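Local coordinates for protein PA1221 (Pseudomonas aeruginosa, PDB 4DG8) that belongs to the ANL group of AMP-binding proteins, carries a phosphopantetheine attachment region near its C-terminus, and is modelled with adenosine monophosphate bound, at residues E85-R88 / E89-T92; N116-L119 / C120-D124; R375-A378 / A379-R382; R428-L431 / P432-E435. One frame throughout, in Å; residues are numbered along the deposited sequence.

How the interactions relate
All four interactions are local, each made within a continuous run of chain, and three of them (interactions 1, 3 and 4) cap the N-terminal end of a helix; interaction 2 lies at the C-terminal end of one. Interactions 2 and 3 touch: Q122 OE1 and N376 ND2 are 2.7 Å apart, a probable hydrogen bond. Interaction 4 reaches the ligand through R428, whose guanidinium lies against the phosphate of AMP, and its nearest atoms come within about 7 Å of interaction 3. Interaction 1 is more remote, its centre about 32 Å from that of interaction 4, on the opposite side of the centre of the chain, and the side chain of Y86 about 14 Å from AMP.

Interaction 1: residues E85-R88 / E89-T92; sequences EYSR and ESIT
The backbone turns from the loop at 85-87 into the helix that starts at R88, and I91 N closes the first turn on S87 O in a nearly straight bond (3.3 Å, N-H...O 179°). S87 is the N-cap, and it forms a capping box with S90. S87 OG accepts from S90 N at 3.1 Å, while S90 OG in return accepts from S87 N at 3.1 Å. Both hydroxyls sit between their own backbone N and carbonyl carbon (chi1 68° for S87 and 56° for S90), which turns each one back on the other's amide. E89 bends at chi2 and brings OE1 to a weak bond with S87 OG; the same oxygen has a long, weak ion pair with R147. One residue on, R88 O is gripped twice by T92, through OG1 at 2.7 Å and through the amide N at 3.0 Å, the two donors coming from opposite faces of the carbonyl plane. Y86 and I91 cross at about a right angle, with Y86 CD2 4.1 Å from I91 CD1; the phenol oxygen bonds to S211 O, and helix 217-226 packs on both side chains. R88 leads away from the turn to a salt bridge with D48. The reciprocal serine bonds imply a cap in which each hydroxyl satisfies the other residue's amide, S87 N in the loop and S90 N in the first turn.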
loop_
_atom_site.group_PDB
_atom_site.type_symbol
_atom_site.label_atom_id
_atom_site.label_comp_id
_atom_site.label_asym_id
_atom_site.label_seq_id
_atom_site.Cartn_x
_atom_site.Cartn_y
_atom_site.Cartn_z
ATOM N N GLU A 85 -12.068 -11.044 -1.360
ATOM C CA GLU A 85 -12.546 -9.678 -1.131
ATOM C C GLU A 85 -12.613 -9.411 0.370
ATOM O O GLU A 85 -12.682 -10.350 1.160
ATOM C CB GLU A 85 -13.942 -9.471 -1.744
ATOM C CG GLU A 85 -14.004 -9.591 -3.265
ATOM C CD GLU A 85 -13.079 -8.616 -3.968
ATOM O OE1 GLU A 85 -12.742 -7.574 -3.374
ATOM O OE2 GLU A 85 -12.679 -8.895 -5.116
ATOM N N TYR A 86 -12.609 -8.145 0.781
ATOM C CA TYR A 86 -12.668 -7.889 2.209
ATOM C C TYR A 86 -13.886 -8.535 2.836
ATOM O O TYR A 86 -15.016 -8.307 2.400
ATOM C CB TYR A 86 -12.593 -6.399 2.545
ATOM C CG TYR A 86 -11.169 -5.942 2.555
ATOM C CD1 TYR A 86 -10.721 -4.985 1.659
ATOM C CD2 TYR A 86 -10.254 -6.517 3.426
ATOM C CE1 TYR A 86 -9.403 -4.596 1.642
ATOM C CE2 TYR A 86 -8.929 -6.134 3.420
ATOM C CZ TYR A 86 -8.511 -5.169 2.522
ATOM O OH TYR A 86 -7.196 -4.777 2.500
ATOM N N SER A 87 -13.630 -9.342 3.864
ATOM C CA SER A 87 -14.687 -9.992 4.623
ATOM C C SER A 87 -14.189 -10.145 6.054
ATOM O O SER A 87 -12.993 -9.994 6.318
ATOM C CB SER A 87 -14.998 -11.370 4.039
ATOM O OG SER A 87 -13.901 -12.252 4.243
ATOM N N ARG A 88 -15.099 -10.432 6.977
ATOM C CA ARG A 88 -14.690 -10.713 8.347
ATOM C C ARG A 88 -13.715 -11.902 8.367
ATOM O O ARG A 88 -12.747 -11.931 9.147
ATOM C CB ARG A 88 -15.923 -10.941 9.244
ATOM C CG ARG A 88 -16.850 -12.053 8.772
ATOM C CD ARG A 88 -17.965 -12.264 9.768
ATOM N NE ARG A 88 -18.926 -11.151 9.747
ATOM C CZ ARG A 88 -19.969 -11.047 10.560
ATOM N NH1 ARG A 88 -20.207 -11.991 11.468
ATOM N NH2 ARG A 88 -20.781 -10.000 10.457
ATOM N N GLU A 89 -13.944 -12.871 7.485
ATOM C CA GLU A 89 -13.001 -13.986 7.343
ATOM C C GLU A 89 -11.562 -13.565 6.981
ATOM O O GLU A 89 -10.606 -14.052 7.581
ATOM C CB GLU A 89 -13.485 -15.006 6.303
ATOM C CG GLU A 89 -14.660 -15.861 6.758
ATOM C CD GLU A 89 -15.979 -15.137 6.666
ATOM O OE1 GLU A 89 -16.046 -14.096 5.974
ATOM O OE2 GLU A 89 -16.947 -15.614 7.284
ATOM N N SER A 90 -11.388 -12.684 5.999
ATOM C CA SER A 90 -10.013 -12.344 5.602
ATOM C C SER A 90 -9.256 -11.586 6.724
ATOM O O SER A 90 -8.085 -11.880 7.020
ATOM C CB SER A 90 -9.966 -11.635 4.233
ATOM O OG SER A 90 -10.772 -10.481 4.211
ATOM N N ILE A 91 -9.959 -10.663 7.374
ATOM C CA ILE A 91 -9.450 -9.943 8.543
ATOM C C ILE A 91 -9.019 -10.909 9.662
ATOM O O ILE A 91 -7.919 -10.796 10.240
ATOM C CB ILE A 91 -10.536 -8.972 9.107
ATOM C CG1 ILE A 91 -10.993 -7.955 8.050
ATOM C CG2 ILE A 91 -10.031 -8.280 10.383
ATOM C CD1 ILE A 91 -9.881 -7.086 7.482
ATOM N N THR A 92 -9.899 -11.862 9.967
ATOM C CA THR A 92 -9.568 -12.915 10.920
ATOM C C THR A 92 -8.312 -13.705 10.489
ATOM O O THR A 92 -7.469 -14.064 11.329
ATOM C CB THR A 92 -10.764 -13.866 11.105
ATOM O OG1 THR A 92 -11.936 -13.091 11.391
ATOM C CG2 THR A 92 -10.517 -14.868 12.228
#

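Interaction 2: residues N116-L119 / C120-D124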
loop_
_atom_site.group_PDB
_atom_site.type_symbol
_atom_site.label_atom_id
_atom_site.label_comp_id
_atom_site.label_asym_id
_atom_site.label_seq_id
_atom_site.Cartn_x
_atom_site.Cartn_y
_atom_site.Cartn_z
ATOM N N ASN A 116 1.576 -16.224 -10.115
ATOM C CA ASN A 116 1.416 -16.467 -8.680
ATOM C C ASN A 116 2.351 -17.540 -8.129
ATOM O O ASN A 116 2.872 -17.410 -7.025
ATOM C CB ASN A 116 -0.043 -16.791 -8.325
ATOM C CG ASN A 116 -0.890 -15.551 -8.210
ATOM O OD1 ASN A 116 -0.390 -14.486 -7.845
ATOM N ND2 ASN A 116 -2.173 -15.668 -8.530
ATOM N N ALA A 117 2.568 -18.594 -8.908
ATOM C CA ALA A 117 3.453 -19.660 -8.493
ATOM C C ALA A 117 4.849 -19.091 -8.293
ATOM O O ALA A 117 5.534 -19.423 -7.327
ATOM C CB ALA A 117 3.472 -20.796 -9.541
ATOM N N GLU A 118 5.274 -18.234 -9.212
ATOM C CA GLU A 118 6.598 -17.650 -9.062
ATOM C C GLU A 118 6.687 -16.653 -7.867
ATOM O O GLU A 118 7.697 -16.626 -7.140
ATOM C CB GLU A 118 7.077 -17.064 -10.397
ATOM C CG GLU A 118 8.443 -16.380 -10.335
ATOM C CD GLU A 118 9.625 -17.326 -10.073
ATOM O OE1 GLU A 118 9.450 -18.561 -9.973
ATOM O OE2 GLU A 118 10.757 -16.812 -9.965
ATOM N N LEU A 119 5.641 -15.869 -7.620
ATOM C CA LEU A 119 5.627 -15.059 -6.395
ATOM C C LEU A 119 5.763 -15.941 -5.132
ATOM O O LEU A 119 6.548 -15.628 -4.205
ATOM C CB LEU A 119 4.355 -14.211 -6.295
ATOM C CG LEU A 119 4.084 -13.135 -7.356
ATOM C CD1 LEU A 119 2.880 -12.293 -6.923
ATOM C CD2 LEU A 119 5.306 -12.246 -7.598
ATOM N N CYS A 120 5.017 -17.053 -5.120
ATOM C CA CYS A 120 5.018 -17.962 -3.969
ATOM C C CYS A 120 6.369 -18.597 -3.769
ATOM O O CYS A 120 6.813 -18.755 -2.629
ATOM C CB CYS A 120 3.930 -19.042 -4.067
ATOM S SG CYS A 120 2.215 -18.378 -3.861
ATOM N N ARG A 121 7.030 -18.952 -4.871
ATOM C CA ARG A 121 8.398 -19.448 -4.774
ATOM C C ARG A 121 9.351 -18.368 -4.250
ATOM O O ARG A 121 10.210 -18.642 -3.416
ATOM C CB ARG A 121 8.886 -19.960 -6.122
ATOM C CG ARG A 121 10.110 -20.879 -6.035
ATOM C CD ARG A 121 10.566 -21.327 -7.428
ATOM N NE ARG A 121 11.072 -20.217 -8.236
ATOM C CZ ARG A 121 12.305 -19.722 -8.131
ATOM N NH1 ARG A 121 13.150 -20.241 -7.251
ATOM N NH2 ARG A 121 12.702 -18.716 -8.903
ATOM N N GLN A 122 9.206 -17.141 -4.740
ATOM C CA GLN A 122 10.135 -16.077 -4.365
ATOM C C GLN A 122 10.161 -15.914 -2.858
ATOM O O GLN A 122 11.231 -15.757 -2.274
ATOM C CB GLN A 122 9.795 -14.738 -5.041
ATOM C CG GLN A 122 10.190 -14.664 -6.512
ATOM C CD GLN A 122 11.704 -14.794 -6.714
ATOM O OE1 GLN A 122 12.490 -14.120 -6.047
ATOM N NE2 GLN A 122 12.113 -15.675 -7.621
ATOM N N VAL A 123 8.980 -15.914 -2.244
ATOM C CA VAL A 123 8.898 -15.777 -0.786
ATOM C C VAL A 123 8.656 -17.048 0.050
ATOM O O VAL A 123 8.393 -16.968 1.252
ATOM C CB VAL A 123 7.926 -14.679 -0.379
ATOM C CG1 VAL A 123 8.420 -13.369 -0.958
ATOM C CG2 VAL A 123 6.525 -15.014 -0.872
ATOM N N ASP A 124 8.671 -18.200 -0.603
ATOM C CA ASP A 124 8.402 -19.466 0.068
ATOM C C ASP A 124 7.034 -19.462 0.771
ATOM O O ASP A 124 6.891 -19.932 1.897
ATOM C CB ASP A 124 9.543 -19.832 1.027
ATOM C CG ASP A 124 9.513 -21.292 1.430
ATOM O OD1 ASP A 124 8.955 -22.113 0.665
ATOM O OD2 ASP A 124 10.046 -21.625 2.511
#
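E118, R121 and Q122 meet on one side of helix 113-123, which ends in a Schellman motif where D124 takes positive phi. The helix flanks the seven-stranded mixed sheet, and its inner side is tightly packed: L119 and V123 lie against F171 of strand 166-172, and C120 against C125 and I128 of strand 125-130. Backbone bonds of the i to i+4 kind run beneath, such as V123 N to L119 O at 3.1 Å. The looser side, where R121 is exposed and E118 partly so, is held by charge. With CG anti to the backbone N (chi1 178°) and a bend at chi2, E118 lies alongside R121, pointing the same way. The guanidinium grips the carboxylate side-on: R121 NE meets E118 OE1 at 2.9 Å, close to the guanidinium plane, and R121 NH2 meets the syn lone pair of E118 OE2 at 2.9 Å. The two planes stay 38° apart, a twisted bidentate salt bridge. Q122 spans the two sides, its OE1 bonded to N376 ND2 and its side chain also touching F171. Its amide NE2 supplies the second donor to E118 OE2, 2.9 Å away and 50° above the carboxylate plane.

Interaction 3: residues R375-A378 / A379-R382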
loop_
_atom_site.group_PDB
_atom_site.type_symbol
_atom_site.label_atom_id
_atom_site.label_comp_id
_atom_site.label_asym_id
_atom_site.label_seq_id
_atom_site.Cartn_x
_atom_site.Cartn_y
_atom_site.Cartn_z
ATOM N N ARG A 375 12.874 -9.539 0.627
ATOM C CA ARG A 375 12.955 -10.896 1.138
ATOM C C ARG A 375 13.638 -11.794 0.115
ATOM O O ARG A 375 14.377 -12.721 0.462
ATOM C CB ARG A 375 11.545 -11.404 1.456
ATOM C CG ARG A 375 11.507 -12.730 2.184
ATOM C CD ARG A 375 11.905 -12.581 3.663
ATOM N NE ARG A 375 11.652 -13.851 4.326
ATOM C CZ ARG A 375 11.947 -14.145 5.588
ATOM N NH1 ARG A 375 12.513 -13.243 6.389
ATOM N NH2 ARG A 375 11.647 -15.355 6.050
ATOM N N ASN A 376 13.388 -11.495 -1.154
ATOM C CA ASN A 376 13.931 -12.263 -2.264
ATOM C C ASN A 376 15.150 -11.682 -3.000
ATOM O O ASN A 376 15.564 -12.242 -4.024
ATOM C CB ASN A 376 12.817 -12.585 -3.264
ATOM C CG ASN A 376 12.354 -11.368 -4.017
ATOM O OD1 ASN A 376 12.481 -10.240 -3.527
ATOM N ND2 ASN A 376 11.837 -11.580 -5.233
ATOM N N ASP A 377 15.673 -10.538 -2.559
ATOM C CA ASP A 377 16.890 -10.001 -3.194
ATOM C C ASP A 377 17.879 -9.459 -2.154
ATOM O O ASP A 377 17.752 -8.308 -1.707
ATOM C CB ASP A 377 16.466 -8.864 -4.132
ATOM C CG ASP A 377 17.555 -8.454 -5.124
ATOM O OD1 ASP A 377 18.757 -8.633 -4.839
ATOM O OD2 ASP A 377 17.179 -7.938 -6.199
ATOM N N ALA A 378 18.931 -10.219 -1.879
ATOM C CA ALA A 378 19.862 -9.860 -0.814
ATOM C C ALA A 378 20.741 -8.696 -1.264
ATOM O O ALA A 378 20.974 -7.750 -0.508
ATOM C CB ALA A 378 20.734 -11.068 -0.432
ATOM N N ALA A 379 21.237 -8.785 -2.497
ATOM C CA ALA A 379 22.095 -7.745 -3.057
ATOM C C ALA A 379 21.383 -6.407 -3.036
ATOM O O ALA A 379 21.947 -5.387 -2.637
ATOM C CB ALA A 379 22.502 -8.096 -4.475
ATOM N N ARG A 380 20.130 -6.420 -3.464
ATOM C CA ARG A 380 19.335 -5.209 -3.475
ATOM C C ARG A 380 19.070 -4.699 -2.068
ATOM O O ARG A 380 18.967 -3.495 -1.860
ATOM C CB ARG A 380 18.025 -5.433 -4.212
ATOM C CG ARG A 380 17.194 -4.180 -4.383
ATOM C CD ARG A 380 16.050 -4.431 -5.353
ATOM N NE ARG A 380 16.539 -5.092 -6.561
ATOM C CZ ARG A 380 16.922 -4.453 -7.663
ATOM N NH1 ARG A 380 16.859 -3.128 -7.716
ATOM N NH2 ARG A 380 17.356 -5.140 -8.713
ATOM N N THR A 381 18.943 -5.602 -1.099
ATOM C CA THR A 381 18.739 -5.158 0.278
ATOM C C THR A 381 19.989 -4.412 0.739
ATOM O O THR A 381 19.904 -3.283 1.228
ATOM C CB THR A 381 18.427 -6.322 1.249
ATOM O OG1 THR A 381 17.173 -6.923 0.897
ATOM C CG2 THR A 381 18.351 -5.811 2.704
ATOM N N ARG A 382 21.146 -5.046 0.545
ATOM C CA ARG A 382 22.447 -4.468 0.896
ATOM C C ARG A 382 22.707 -3.124 0.230
ATOM O O ARG A 382 23.326 -2.248 0.827
ATOM C CB ARG A 382 23.588 -5.431 0.547
ATOM C CG ARG A 382 23.766 -6.540 1.565
ATOM C CD ARG A 382 24.615 -7.658 1.024
ATOM N NE ARG A 382 25.900 -7.176 0.535
ATOM C CZ ARG A 382 26.923 -6.862 1.320
ATOM N NH1 ARG A 382 26.800 -6.963 2.639
ATOM N NH2 ARG A 382 28.065 -6.438 0.787
#
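D377 OD2 is gripped by two basic groups: R380 NE at 2.9 Å within this turn and K180 NZ from strand 180-185, both as salt bridges. Its other oxygen, OD1, accepts from R380 N at 2.9 Å, the capping bond that marks D377 as the N-cap of helix 378-384. R380 therefore holds both carboxylate oxygens, one with its backbone and the other with its side chain. Each donor comes from above the carboxylate plane, 63° out of it for the amide and 55° for NE, yet OD2 lies close to the guanidinium plane, at its edge. The two flat groups are accordingly steep to each other, 76° apart, and the contact is a single-nitrogen salt bridge. R380 reaches it by bending at chi3 after CB has passed D377 CG at 3.2 Å. The carboxylate near the start of the helix would probably also interact favourably with the helix dipole. Behind the cap, T381 N bonds to D377 O at 3.0 Å, and R382 N to A378 O at 2.9 Å. The hydroxyl of T381 accepts from Y374 N, tying the first turn back to strand 373-374. That short edge strand pairs with 180-185 in the seven-stranded sheet, and N376, bonded to A181 N and P179 O, fixes the turn to the same part of the sheet, with helix 113-123 lying beside it.

Interaction 4: residues R428-L431 / P432-E435; sequences RLDL and PALE. With AMP (adenosine monophosphate), chain B.
D430 is the N-cap of helix 431-439 and takes the amide of A433, at the point where strand 427-430, half of a two-stranded antiparallel hairpin, turns straight into the helix. From D430 CB outward, the side chain follows A433: CB lies 3.9 Å from A433 CB, and CG comes to 3.5 Å from the same methyl. CG stands anti to the backbone N (chi1 -174°), swinging the carboxylate over the helix start. OD1 then accepts from A433 N at 3.2 Å, the amide lying 62° above the carboxylate plane, and also rests on P432 CD. OD2 also lies by A433 CB and accepts a weak bond from T176 N. The backbone adds L434 N to D430 O and E435 N to L431 O. On the apolar side L429 CD2 meets L434 CD2 at 3.9 Å, and L431 and L434 both pack on L449 and L460 of the strands that follow. At the far end of the strand R428 belongs to the AMP pocket, its NH1 in a salt bridge with E313. The phosphate comes to a face of its guanidinium, with AMP O3P above the centre and 3.0 Å from R428 CZ.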
loop_
_atom_site.group_PDB
_atom_site.type_symbol
_atom_site.label_atom_id
_atom_site.label_comp_id
_atom_site.label_asym_id
_atom_site.label_seq_id
_atom_site.Cartn_x
_atom_site.Cartn_y
_atom_site.Cartn_z
ATOM N N ARG A 428 3.744 0.988 -7.895
ATOM C CA ARG A 428 4.935 1.491 -8.568
ATOM C C ARG A 428 5.289 0.585 -9.761
ATOM O O ARG A 428 5.159 -0.647 -9.715
ATOM C CB ARG A 428 6.119 1.571 -7.605
ATOM C CG ARG A 428 5.993 2.641 -6.546
ATOM C CD ARG A 428 7.126 2.514 -5.519
ATOM N NE ARG A 428 7.060 1.259 -4.770
ATOM C CZ ARG A 428 7.831 0.976 -3.720
ATOM N NH1 ARG A 428 8.733 1.856 -3.296
ATOM N NH2 ARG A 428 7.701 -0.193 -3.093
ATOM N N LEU A 429 5.741 1.197 -10.842
ATOM C CA LEU A 429 6.112 0.428 -12.007
ATOM C C LEU A 429 7.351 1.020 -12.633
ATOM O O LEU A 429 7.422 2.249 -12.867
ATOM C CB LEU A 429 4.970 0.428 -13.023
ATOM C CG LEU A 429 5.216 -0.435 -14.255
ATOM C CD1 LEU A 429 5.501 -1.869 -13.817
ATOM C CD2 LEU A 429 4.029 -0.361 -15.190
ATOM N N ASP A 430 8.296 0.142 -12.962
ATOM C CA ASP A 430 9.476 0.576 -13.682
ATOM C C ASP A 430 9.015 0.492 -15.121
ATOM O O ASP A 430 9.009 -0.570 -15.752
ATOM C CB ASP A 430 10.611 -0.416 -13.437
ATOM C CG ASP A 430 11.927 0.035 -14.034
ATOM O OD1 ASP A 430 11.913 0.833 -15.006
ATOM O OD2 ASP A 430 12.982 -0.434 -13.536
ATOM N N LEU A 431 8.666 1.658 -15.644
ATOM C CA LEU A 431 8.014 1.751 -16.937
ATOM C C LEU A 431 9.005 1.428 -18.057
ATOM O O LEU A 431 8.680 0.667 -18.976
ATOM C CB LEU A 431 7.368 3.129 -17.106
ATOM C CG LEU A 431 6.532 3.361 -18.365
ATOM C CD1 LEU A 431 5.374 2.385 -18.411
ATOM C CD2 LEU A 431 6.026 4.788 -18.390
ATOM N N PRO A 432 10.220 2.003 -17.977
ATOM C CA PRO A 432 11.207 1.740 -19.025
ATOM C C PRO A 432 11.601 0.266 -19.089
ATOM O O PRO A 432 11.913 -0.219 -20.180
ATOM C CB PRO A 432 12.402 2.606 -18.607
ATOM C CG PRO A 432 11.817 3.663 -17.752
ATOM C CD PRO A 432 10.726 2.978 -16.994
ATOM N N ALA A 433 11.567 -0.437 -17.957
ATOM C CA ALA A 433 11.877 -1.872 -17.956
ATOM C C ALA A 433 10.816 -2.669 -18.710
ATOM O O ALA A 433 11.145 -3.502 -19.556
ATOM C CB ALA A 433 12.041 -2.406 -16.529
ATOM N N LEU A 434 9.547 -2.390 -18.413
ATOM C CA LEU A 434 8.425 -3.063 -19.068
ATOM C C LEU A 434 8.404 -2.751 -20.570
ATOM O O LEU A 434 8.128 -3.616 -21.424
ATOM C CB LEU A 434 7.103 -2.659 -18.390
ATOM C CG LEU A 434 5.828 -3.320 -18.926
ATOM C CD1 LEU A 434 5.965 -4.838 -18.851
ATOM C CD2 LEU A 434 4.564 -2.827 -18.190
ATOM N N GLU A 435 8.726 -1.505 -20.879
ATOM C CA GLU A 435 8.836 -1.035 -22.254
ATOM C C GLU A 435 9.921 -1.824 -22.998
ATOM O O GLU A 435 9.704 -2.347 -24.105
ATOM C CB GLU A 435 9.200 0.446 -22.219
ATOM C CG GLU A 435 8.933 1.221 -23.482
ATOM C CD GLU A 435 9.059 2.713 -23.246
ATOM O OE1 GLU A 435 8.134 3.453 -23.635
ATOM O OE2 GLU A 435 10.074 3.141 -22.653
HETATM P P AMP B . 4.202 2.858 -2.692
HETATM O O1P AMP B . 3.503 1.923 -3.656
HETATM O O2P AMP B . 3.441 3.339 -1.464
HETATM O O3P AMP B . 5.491 2.170 -2.282
HETATM O "O5'" AMP B . 4.766 4.115 -3.486
HETATM C "C5'" AMP B . 5.670 5.009 -2.867
HETATM C "C4'" AMP B . 6.026 6.154 -3.774
HETATM O "O4'" AMP B . 4.823 6.854 -4.189
HETATM C "C3'" AMP B . 6.892 7.236 -3.156
HETATM O "O3'" AMP B . 8.272 6.888 -3.130
HETATM C "C2'" AMP B . 6.577 8.448 -4.022
HETATM O "O2'" AMP B . 7.284 8.376 -5.255
HETATM C "C1'" AMP B . 5.086 8.241 -4.304
HETATM N N9 AMP B . 4.231 8.963 -3.334
HETATM C C8 AMP B . 3.600 8.385 -2.284
HETATM N N7 AMP B . 2.889 9.290 -1.568
HETATM C C5 AMP B . 3.060 10.490 -2.143
HETATM C C6 AMP B . 2.585 11.877 -1.885
HETATM N N6 AMP B . 1.780 12.156 -0.844
HETATM N N1 AMP B . 2.984 12.857 -2.732
HETATM C C2 AMP B . 3.790 12.574 -3.778
HETATM N N3 AMP B . 4.253 11.341 -4.069
HETATM C C4 AMP B . 3.936 10.269 -3.311
#